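Local coordinates for protein pyridoxamine 5-phosphate-dependent dehydrase (Escherichia coli, PDB 3B8X) that catalyses the pyridoxal phosphate-dependent removal of the C3' hydroxyl from GDP-4-keto-6-deoxy-D-mannose, a step on the way to the O-antigen sugar L-colitose, at residues 138-143 with 295-300; 277-282 with 301-306; 283-288 with 381-386. The protein carries 1 engineered substitution. All blocks are in the same frame, centred on the assembly; numbering follows the deposited sequence.

Contact 1 of 3, residues 138-143 with 295-300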
loop_
_atom_site.group_PDB
_atom_site.type_symbol
_atom_site.label_atom_id
_atom_site.label_comp_id
_atom_site.label_asym_id
_atom_site.label_seq_id
_atom_site.Cartn_x
_atom_site.Cartn_y
_atom_site.Cartn_z
ATOM N N LEU B 138 -11.892 17.751 8.705
ATOM C CA LEU B 138 -12.204 18.741 7.691
ATOM C C LEU B 138 -11.350 19.983 7.776
ATOM O O LEU B 138 -11.763 21.055 7.319
ATOM C CB LEU B 138 -13.672 19.148 7.822
ATOM C CG LEU B 138 -14.508 18.892 6.581
ATOM C CD1 LEU B 138 -14.337 17.448 6.123
ATOM C CD2 LEU B 138 -15.968 19.253 6.874
ATOM N N GLY B 139 -10.193 19.882 8.401
ATOM C CA GLY B 139 -9.381 21.078 8.448
ATOM C C GLY B 139 -9.276 21.587 9.894
ATOM O O GLY B 139 -8.395 22.397 10.223
ATOM N N ASN B 140 -10.220 21.133 10.702
ATOM C CA ASN B 140 -10.299 21.618 12.067
ATOM C C ASN B 140 -9.442 20.818 13.030
ATOM O O ASN B 140 -9.763 19.648 13.304
ATOM C CB ASN B 140 -11.753 21.522 12.519
ATOM C CG ASN B 140 -12.166 22.648 13.459
ATOM O OD1 ASN B 140 -11.549 23.729 13.478
ATOM N ND2 ASN B 140 -13.253 22.410 14.220
ATOM N N PRO B 141 -8.431 21.456 13.633
ATOM C CA PRO B 141 -7.612 20.737 14.622
ATOM C C PRO B 141 -8.396 20.502 15.914
ATOM O O PRO B 141 -9.309 21.265 16.286
ATOM C CB PRO B 141 -6.478 21.726 14.942
ATOM C CG PRO B 141 -7.046 23.102 14.678
ATOM C CD PRO B 141 -8.191 22.916 13.661
ATOM N N ASN B 142 -7.987 19.463 16.628
ATOM C CA ASN B 142 -8.579 19.185 17.935
ATOM C C ASN B 142 -8.051 20.217 18.911
ATOM O O ASN B 142 -7.043 20.868 18.634
ATOM C CB ASN B 142 -8.106 17.817 18.414
ATOM C CG ASN B 142 -8.869 16.724 17.780
ATOM O OD1 ASN B 142 -9.874 16.303 18.354
ATOM N ND2 ASN B 142 -8.533 16.385 16.502
ATOM N N ASN B 143 -8.678 20.341 20.076
ATOM C CA ASN B 143 -8.101 21.247 21.038
ATOM C C ASN B 143 -7.133 20.429 21.842
ATOM O O ASN B 143 -7.520 19.719 22.764
ATOM C CB ASN B 143 -9.143 21.941 21.921
ATOM C CG ASN B 143 -8.490 22.745 23.017
ATOM O OD1 ASN B 143 -7.377 22.431 23.417
ATOM N ND2 ASN B 143 -9.151 23.797 23.487
ATOM N N GLN B 295 -19.484 24.514 10.646
ATOM C CA GLN B 295 -18.482 24.011 11.577
ATOM C C GLN B 295 -17.931 25.145 12.470
ATOM O O GLN B 295 -17.644 26.247 11.993
ATOM C CB GLN B 295 -17.328 23.295 10.822
ATOM C CG GLN B 295 -16.216 22.598 11.666
ATOM C CD GLN B 295 -15.282 21.758 10.787
ATOM O OE1 GLN B 295 -15.098 22.071 9.609
ATOM N NE2 GLN B 295 -14.728 20.675 11.338
ATOM N N GLN B 296 -17.840 24.847 13.764
ATOM C CA GLN B 296 -17.233 25.756 14.714
ATOM C C GLN B 296 -15.743 25.508 14.675
ATOM O O GLN B 296 -15.294 24.393 14.996
ATOM C CB GLN B 296 -17.677 25.455 16.132
ATOM C CG GLN B 296 -16.892 26.272 17.151
ATOM C CD GLN B 296 -17.289 25.912 18.576
ATOM O OE1 GLN B 296 -16.479 25.395 19.352
ATOM N NE2 GLN B 296 -18.562 26.116 18.902
ATOM N N GLU B 297 -15.000 26.557 14.338
ATOM C CA GLU B 297 -13.551 26.506 14.242
ATOM C C GLU B 297 -12.793 26.444 15.568
ATOM O O GLU B 297 -13.072 27.217 16.483
ATOM C CB GLU B 297 -13.060 27.762 13.506
ATOM C CG GLU B 297 -11.539 27.764 13.278
ATOM C CD GLU B 297 -11.128 28.858 12.343
ATOM O OE1 GLU B 297 -11.849 29.873 12.328
ATOM O OE2 GLU B 297 -10.136 28.712 11.597
ATOM N N THR B 298 -11.786 25.577 15.621
ATOM C CA THR B 298 -10.857 25.478 16.764
ATOM C C THR B 298 -9.481 25.936 16.201
ATOM O O THR B 298 -9.170 25.653 15.048
ATOM C CB THR B 298 -10.809 24.019 17.277
ATOM O OG1 THR B 298 -12.095 23.691 17.811
ATOM C CG2 THR B 298 -9.778 23.863 18.404
ATOM N N GLY B 299 -8.704 26.736 16.944
ATOM C CA GLY B 299 -7.409 27.251 16.448
ATOM C C GLY B 299 -7.545 27.926 15.081
ATOM O O GLY B 299 -8.436 28.753 14.853
ATOM N N GLU B 300 -6.650 27.583 14.165
ATOM C CA GLU B 300 -6.731 28.097 12.802
ATOM C C GLU B 300 -6.941 26.942 11.817
ATOM O O GLU B 300 -6.021 26.192 11.512
ATOM C CB GLU B 300 -5.516 28.934 12.452
ATOM C CG GLU B 300 -5.530 30.248 13.205
ATOM C CD GLU B 300 -4.508 31.235 12.690
ATOM O OE1 GLU B 300 -4.144 31.119 11.498
ATOM O OE2 GLU B 300 -4.069 32.112 13.473
HETATM O O HOH W 1 -11.783 21.083 17.669
#

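Contact 2 of 3, residues 277-282 with 301-306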
loop_
_atom_site.group_PDB
_atom_site.type_symbol
_atom_site.label_atom_id
_atom_site.label_comp_id
_atom_site.label_asym_id
_atom_site.label_seq_id
_atom_site.Cartn_x
_atom_site.Cartn_y
_atom_site.Cartn_z
ATOM N N LYS B 277 -9.629 32.583 3.427
ATOM C CA LYS B 277 -10.454 33.749 3.067
ATOM C C LYS B 277 -11.792 33.246 2.539
ATOM O O LYS B 277 -12.836 33.839 2.786
ATOM C CB LYS B 277 -9.788 34.635 2.027
ATOM C CG LYS B 277 -10.457 35.981 1.908
ATOM C CD LYS B 277 -9.456 37.120 1.933
ATOM C CE LYS B 277 -10.169 38.461 1.733
ATOM N NZ LYS B 277 -10.053 39.018 0.343
ATOM N N ASN B 278 -11.771 32.089 1.897
ATOM C CA ASN B 278 -13.032 31.575 1.379
ATOM C C ASN B 278 -13.879 31.260 2.581
ATOM O O ASN B 278 -15.083 31.446 2.565
ATOM C CB ASN B 278 -12.830 30.273 0.590
ATOM C CG ASN B 278 -12.317 30.513 -0.819
ATOM O OD1 ASN B 278 -12.562 31.560 -1.425
ATOM N ND2 ASN B 278 -11.608 29.524 -1.356
ATOM N N ALA B 279 -13.235 30.738 3.610
ATOM C CA ALA B 279 -13.970 30.316 4.802
ATOM C C ALA B 279 -14.586 31.538 5.469
ATOM O O ALA B 279 -15.665 31.469 6.031
ATOM C CB ALA B 279 -13.052 29.559 5.769
ATOM N N GLU B 280 -13.893 32.662 5.400
ATOM C CA GLU B 280 -14.398 33.857 6.035
ATOM C C GLU B 280 -15.683 34.325 5.387
ATOM O O GLU B 280 -16.660 34.641 6.061
ATOM C CB GLU B 280 -13.350 34.953 5.947
ATOM C CG GLU B 280 -13.855 36.345 6.223
ATOM C CD GLU B 280 -12.751 37.338 5.953
ATOM O OE1 GLU B 280 -12.508 37.678 4.773
ATOM O OE2 GLU B 280 -12.073 37.710 6.927
ATOM N N TYR B 281 -15.690 34.343 4.065
ATOM C CA TYR B 281 -16.871 34.748 3.319
ATOM C C TYR B 281 -18.030 33.760 3.543
ATOM O O TYR B 281 -19.185 34.119 3.814
ATOM C CB TYR B 281 -16.475 34.797 1.844
ATOM C CG TYR B 281 -17.527 35.436 0.996
ATOM C CD1 TYR B 281 -17.820 36.780 1.171
ATOM C CD2 TYR B 281 -18.288 34.694 0.084
ATOM C CE1 TYR B 281 -18.787 37.401 0.421
ATOM C CE2 TYR B 281 -19.271 35.296 -0.648
ATOM C CZ TYR B 281 -19.513 36.666 -0.480
ATOM O OH TYR B 281 -20.482 37.309 -1.235
ATOM N N PHE B 282 -17.687 32.483 3.464
ATOM C CA PHE B 282 -18.671 31.416 3.706
ATOM C C PHE B 282 -19.387 31.616 5.065
ATOM O O PHE B 282 -20.630 31.616 5.147
ATOM C CB PHE B 282 -17.932 30.059 3.715
ATOM C CG PHE B 282 -18.796 28.893 4.147
ATOM C CD1 PHE B 282 -19.820 28.431 3.321
ATOM C CD2 PHE B 282 -18.604 28.300 5.391
ATOM C CE1 PHE B 282 -20.655 27.360 3.731
ATOM C CE2 PHE B 282 -19.420 27.250 5.830
ATOM C CZ PHE B 282 -20.461 26.787 5.009
ATOM N N SER B 301 -8.191 26.712 11.466
ATOM C CA SER B 301 -8.534 25.608 10.584
ATOM C C SER B 301 -7.990 25.803 9.171
ATOM O O SER B 301 -7.800 26.929 8.707
ATOM C CB SER B 301 -10.069 25.492 10.568
ATOM O OG SER B 301 -10.555 24.552 9.636
ATOM N N SER B 302 -7.711 24.699 8.467
ATOM C CA SER B 302 -7.253 24.823 7.082
ATOM C C SER B 302 -8.450 24.583 6.165
ATOM O O SER B 302 -8.306 24.546 4.945
ATOM C CB SER B 302 -6.069 23.896 6.722
ATOM O OG SER B 302 -6.314 22.530 7.067
ATOM N N TRP B 303 -9.642 24.443 6.746
ATOM C CA TRP B 303 -10.889 24.380 5.974
ATOM C C TRP B 303 -10.836 23.501 4.743
ATOM O O TRP B 303 -10.868 23.994 3.604
ATOM C CB TRP B 303 -11.303 25.815 5.560
ATOM C CG TRP B 303 -11.654 26.668 6.760
ATOM C CD1 TRP B 303 -10.846 27.573 7.411
ATOM C CD2 TRP B 303 -12.873 26.607 7.518
ATOM N NE1 TRP B 303 -11.496 28.086 8.522
ATOM C CE2 TRP B 303 -12.734 27.500 8.615
ATOM C CE3 TRP B 303 -14.081 25.889 7.367
ATOM C CZ2 TRP B 303 -13.762 27.712 9.543
ATOM C CZ3 TRP B 303 -15.129 26.118 8.293
ATOM C CH2 TRP B 303 -14.956 27.034 9.355
ATOM N N PHE B 304 -10.867 22.192 4.947
ATOM C CA PHE B 304 -10.740 21.250 3.847
ATOM C C PHE B 304 -11.960 21.366 2.940
ATOM O O PHE B 304 -11.874 21.273 1.705
ATOM C CB PHE B 304 -10.618 19.853 4.466
ATOM C CG PHE B 304 -10.687 18.739 3.476
ATOM C CD1 PHE B 304 -9.520 18.232 2.904
ATOM C CD2 PHE B 304 -11.915 18.175 3.172
ATOM C CE1 PHE B 304 -9.582 17.170 2.002
ATOM C CE2 PHE B 304 -12.024 17.140 2.267
ATOM C CZ PHE B 304 -10.846 16.616 1.668
ATOM N N GLY B 305 -13.106 21.548 3.578
ATOM C CA GLY B 305 -14.390 21.692 2.898
ATOM C C GLY B 305 -15.344 22.434 3.810
ATOM O O GLY B 305 -15.003 22.750 4.938
ATOM N N PHE B 306 -16.555 22.666 3.337
ATOM C CA PHE B 306 -17.577 23.383 4.089
ATOM C C PHE B 306 -18.741 22.487 4.482
ATOM O O PHE B 306 -19.607 22.162 3.642
ATOM C CB PHE B 306 -18.092 24.502 3.176
ATOM C CG PHE B 306 -17.068 25.552 2.915
ATOM C CD1 PHE B 306 -16.791 25.977 1.616
ATOM C CD2 PHE B 306 -16.337 26.074 3.985
ATOM C CE1 PHE B 306 -15.872 27.003 1.397
ATOM C CE2 PHE B 306 -15.386 27.082 3.792
ATOM C CZ PHE B 306 -15.131 27.503 2.478
#

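Contact 3 of 3, residues 283-288 with 381-386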
loop_
_atom_site.group_PDB
_atom_site.type_symbol
_atom_site.label_atom_id
_atom_site.label_comp_id
_atom_site.label_asym_id
_atom_site.label_seq_id
_atom_site.Cartn_x
_atom_site.Cartn_y
_atom_site.Cartn_z
ATOM N N LEU B 283 -18.590 31.795 6.125
ATOM C CA LEU B 283 -19.134 31.969 7.461
ATOM C C LEU B 283 -19.994 33.229 7.510
ATOM O O LEU B 283 -21.075 33.247 8.112
ATOM C CB LEU B 283 -18.024 32.035 8.518
ATOM C CG LEU B 283 -17.309 30.686 8.745
ATOM C CD1 LEU B 283 -16.122 30.764 9.722
ATOM C CD2 LEU B 283 -18.273 29.500 9.091
ATOM N N ASP B 284 -19.520 34.286 6.873
ATOM C CA ASP B 284 -20.273 35.524 6.906
ATOM C C ASP B 284 -21.579 35.293 6.153
ATOM O O ASP B 284 -22.653 35.763 6.531
ATOM C CB ASP B 284 -19.469 36.641 6.260
ATOM C CG ASP B 284 -20.335 37.791 5.816
ATOM O OD1 ASP B 284 -21.105 38.310 6.659
ATOM O OD2 ASP B 284 -20.260 38.173 4.629
ATOM N N LYS B 285 -21.512 34.507 5.096
ATOM C CA LYS B 285 -22.734 34.253 4.356
ATOM C C LYS B 285 -23.772 33.278 4.940
ATOM O O LYS B 285 -24.965 33.332 4.588
ATOM C CB LYS B 285 -22.361 33.817 2.942
ATOM C CG LYS B 285 -21.846 34.947 2.130
ATOM C CD LYS B 285 -22.813 35.094 0.993
ATOM C CE LYS B 285 -23.346 36.491 0.888
ATOM N NZ LYS B 285 -24.183 36.516 -0.338
ATOM N N PHE B 286 -23.304 32.321 5.738
ATOM C CA PHE B 286 -24.177 31.310 6.305
ATOM C C PHE B 286 -24.309 31.421 7.822
ATOM O O PHE B 286 -24.868 30.524 8.464
ATOM C CB PHE B 286 -23.608 29.929 5.950
ATOM C CG PHE B 286 -23.867 29.516 4.527
ATOM C CD1 PHE B 286 -22.978 29.866 3.526
ATOM C CD2 PHE B 286 -25.015 28.811 4.190
ATOM C CE1 PHE B 286 -23.214 29.485 2.223
ATOM C CE2 PHE B 286 -25.272 28.460 2.867
ATOM C CZ PHE B 286 -24.366 28.791 1.896
ATOM N N LYS B 287 -23.764 32.483 8.406
ATOM C CA LYS B 287 -23.783 32.570 9.864
ATOM C C LYS B 287 -25.124 32.480 10.587
ATOM O O LYS B 287 -25.237 31.810 11.627
ATOM C CB LYS B 287 -22.763 33.548 10.462
ATOM C CG LYS B 287 -23.231 34.981 10.551
ATOM C CD LYS B 287 -22.443 35.870 9.585
ATOM C CE LYS B 287 -22.907 37.328 9.639
ATOM N NZ LYS B 287 -23.201 37.981 8.311
ATOM N N ASP B 288 -26.157 33.088 10.008
ATOM C CA ASP B 288 -27.465 32.989 10.631
ATOM C C ASP B 288 -28.387 32.163 9.759
ATOM O O ASP B 288 -29.558 32.479 9.579
ATOM C CB ASP B 288 -28.057 34.372 10.865
ATOM C CG ASP B 288 -27.414 35.078 12.033
ATOM O OD1 ASP B 288 -27.548 34.572 13.175
ATOM O OD2 ASP B 288 -26.767 36.125 11.783
ATOM N N GLU B 381 -19.179 31.216 -6.239
ATOM C CA GLU B 381 -19.658 29.889 -5.920
ATOM C C GLU B 381 -20.353 29.866 -4.564
ATOM O O GLU B 381 -21.306 29.133 -4.353
ATOM C CB GLU B 381 -18.484 28.906 -5.976
ATOM C CG GLU B 381 -17.970 28.654 -7.390
ATOM C CD GLU B 381 -16.868 29.638 -7.790
ATOM O OE1 GLU B 381 -16.770 30.694 -7.153
ATOM O OE2 GLU B 381 -16.082 29.373 -8.728
ATOM N N ILE B 382 -19.847 30.647 -3.626
ATOM C CA ILE B 382 -20.477 30.685 -2.294
ATOM C C ILE B 382 -21.792 31.460 -2.302
ATOM O O ILE B 382 -22.744 31.140 -1.571
ATOM C CB ILE B 382 -19.511 31.279 -1.248
ATOM C CG1 ILE B 382 -18.502 30.214 -0.830
ATOM C CG2 ILE B 382 -20.251 31.707 0.024
ATOM C CD1 ILE B 382 -17.224 30.817 -0.215
ATOM N N ASP B 383 -21.825 32.537 -3.077
ATOM C CA ASP B 383 -23.058 33.324 -3.192
ATOM C C ASP B 383 -24.098 32.364 -3.748
ATOM O O ASP B 383 -25.297 32.371 -3.420
ATOM C CB ASP B 383 -22.893 34.390 -4.285
ATOM C CG ASP B 383 -22.014 35.572 -3.867
ATOM O OD1 ASP B 383 -21.918 35.870 -2.659
ATOM O OD2 ASP B 383 -21.444 36.234 -4.769
ATOM N N TYR B 384 -23.641 31.616 -4.727
ATOM C CA TYR B 384 -24.527 30.721 -5.441
ATOM C C TYR B 384 -25.057 29.694 -4.454
ATOM O O TYR B 384 -26.267 29.439 -4.353
ATOM C CB TYR B 384 -23.725 30.066 -6.588
ATOM C CG TYR B 384 -24.502 29.148 -7.503
ATOM C CD1 TYR B 384 -25.748 29.514 -8.024
ATOM C CD2 TYR B 384 -23.987 27.892 -7.847
ATOM C CE1 TYR B 384 -26.466 28.638 -8.876
ATOM C CE2 TYR B 384 -24.690 27.019 -8.682
ATOM C CZ TYR B 384 -25.932 27.391 -9.195
ATOM O OH TYR B 384 -26.634 26.525 -10.024
ATOM N N LEU B 385 -24.128 29.099 -3.714
ATOM C CA LEU B 385 -24.472 28.079 -2.732
ATOM C C LEU B 385 -25.505 28.610 -1.735
ATOM O O LEU B 385 -26.517 27.937 -1.470
ATOM C CB LEU B 385 -23.200 27.620 -2.040
ATOM C CG LEU B 385 -23.298 26.752 -0.790
ATOM C CD1 LEU B 385 -23.515 25.318 -1.209
ATOM C CD2 LEU B 385 -21.935 26.878 -0.154
ATOM N N ARG B 386 -25.298 29.854 -1.282
ATOM C CA ARG B 386 -26.237 30.534 -0.377
ATOM C C ARG B 386 -27.648 30.761 -0.963
ATOM O O ARG B 386 -28.659 30.636 -0.252
ATOM C CB ARG B 386 -25.609 31.793 0.220
ATOM C CG ARG B 386 -26.398 32.472 1.339
ATOM C CD ARG B 386 -26.511 31.657 2.609
ATOM N NE ARG B 386 -27.442 32.251 3.582
ATOM C CZ ARG B 386 -28.771 32.111 3.554
ATOM N NH1 ARG B 386 -29.394 31.482 2.567
ATOM N NH2 ARG B 386 -29.504 32.649 4.506
HETATM O O HOH W 2 -25.871 34.762 -2.141
HETATM O O HOH W 3 -27.426 33.835 6.485
#

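Contact 1 of 3, residues 138-143 with 295-300
Two loop segments without regular helix or strand run beside each other here, closest at Asn140 and Thr298, whose CA atoms are 6.1 Å apart. The amide of Asn140 is the polar centre of the contact and uses both its ends on the backbone of residues 296-298. Its OD1 takes the N-H of Thr298 at 2.8 Å, almost straight (174°), in the plane of the carbonyl and on a lone pair. Its ND2 reaches back to the carbonyl O of Gln296 at 2.9 Å, a more bent bond (138°) whose acceptor lies somewhat out of the Asn140 amide plane.

Gln295, extended beyond CG, lies alongside Asn140 head to tail, with its NE2 3.3 Å from Asn140 CB and the two amide planes steeply turned against each other. Both ND2 of Asn140 and NE2 of Gln295 also donate to the carbonyl of Thr113, and Gln295 NE2 gives a further bond to the carbonyl of Leu137.

Further along, Thr298 has OG1 beside its backbone N (chi1 -66°), which leaves CG2 to pack 3.4 Å from the carbonyl O of Pro141 and near CB of Asn143. A water donates to both Thr298 OG1 (2.6 Å) and Pro141 O (2.8 Å), closing a bridge between the loops. Thr298 O lies 3.2 Å from CD of the Pro141 ring.

The loop after strand 129-135 of the large mixed sheet is thereby joined to the loop between strands 292-293 and 305-310 of the small antiparallel sheet. Because Asn140 addresses main-chain groups at both its oxygen and its nitrogen, the rotation of its amide is fixed, and between the two loops it satisfies Thr298 N and adds a donor to Gln296 O.

Contact 2 of 3, residues 277-282 with 301-306
The carbonyl O of Trp303 is gripped by two donors, Asn373 ND2 and Arg275 NH1, just where the Trp303 indole turns to meet Ala279 on the facing helix. Asn373 also accepts through OD1 from the ND2 of Asn278; that ND2 donates to the carbonyl of Ile376 as well, while Asn278 OD1 takes the N-H of Leu378. Asn373, which also belongs to a sodium site, thus bonds to both segments: to Trp303 O and to Asn278 ND2.

No hydrogen bond joins the two segments directly; they meet through apolar groups. The methyl of Ala279 sits over one face of the indole, above its five-membered ring and close to CG. On the opposite face, toward the rim, lies OG of Ser301, the oxygen of an ST turn, which accepts the backbone N-H of Trp303 at 3.0 Å.

In fold terms, helix 255-286 lies here against the start of strand 305-310 in the small antiparallel sheet, and Phe282 and Phe306 make up much of the interface. Their rings form an offset stack, with centroids 4.2 Å apart and planes at 18°. The two side chains run antiparallel, so that each CB lies over the other's ring, Phe306 CB at 3.9 Å from the Phe282 centroid and Phe282 CB at 4.1 Å from the Phe306 centroid. The closest atoms of the stack are Phe282 CD2 and Phe306 CD2, 3.5 Å apart. Having CG anti to the backbone N (chi1 172°) brings the Phe282 ring into this position. Toward the start of the helical segment, CE2 of Phe306 touches CA of Ala279 at 3.7 Å, and its CZ lies 4.1 Å from CB of Asn278. Ile382 and Leu385 of helix 379-388 also pack against the Phe282 side chain.

Contact 3 of 3, residues 283-288 with 381-386
Helix 255-286, at residues 283-286, packs here against the C-terminal helix 379-388, with Lys285 and Arg386 the nearest pair along the backbone, their CA atoms 7.0 Å apart. Arg386 works through both its aliphatic and its polar part. Bent at chi2 (66°), its chain lays CD over the centre of the Phe286 ring, 3.5 Å from the centroid in a CH-pi contact, and carries NE on to the carbonyl O of Lys285. That bond, 2.9 Å long, is weak because it is strongly bent (127°), although the oxygen lies at the edge of the guanidinium and close to its plane. Water 3 donates to the same Lys285 O and accepts from Arg386 NH2; a weak direct bond is thus supplemented by a water bridge. The positive guanidinium would probably polarise Lys285 O.

This is a helix-helix contact whose inner side is Phe286 with Ile382 and Leu385, and whose outer side is the pair of Lys285 and Asp383. The side chains of Phe286 and Leu385 stand roughly perpendicular, and CZ of Phe286 comes within 3.5 Å of Leu385 CG. The same ring also meets those of Phe282, on the same helix, and Phe308. Ile382 CG2 lies 4.2 Å from CB of Lys285.

At the outer margin the Lys285 chain, bent at chi2 and chi3, passes at a slant to Asp383 and brings NZ to its OD1 at 3.3 Å, a weak salt bridge. Water 2 supplements it, accepting from Lys285 NZ at 3.0 Å and donating to the carbonyl O of Asp383 at 2.8 Å. Asp383 OD1 has a stronger partner in the hydroxyl of Tyr281, one turn back on the first helix.

In the fold
The three contacts lead outward from the junction of the large mixed sheet with the small antiparallel sheet to the C-terminal helix, with centres about 11 Å apart from contact 1 to contact 2 and from contact 2 to contact 3, and about 19 Å from contact 1 to contact 3. Contacts 2 and 3 share helix 255-286. Contacts 1 and 2 meet where residues 138-139 pair by backbone hydrogen bonds with Ser302 and Phe304. Along the sequence the segments come in the order 138-143, 277-282, 283-288, 295-300, 301-306 and 381-386, so each pair of contacts interleaves. Together they join the large-sheet loop, the small antiparallel sheet and helix 379-388, within a fold of the PLP aminotransferase clan.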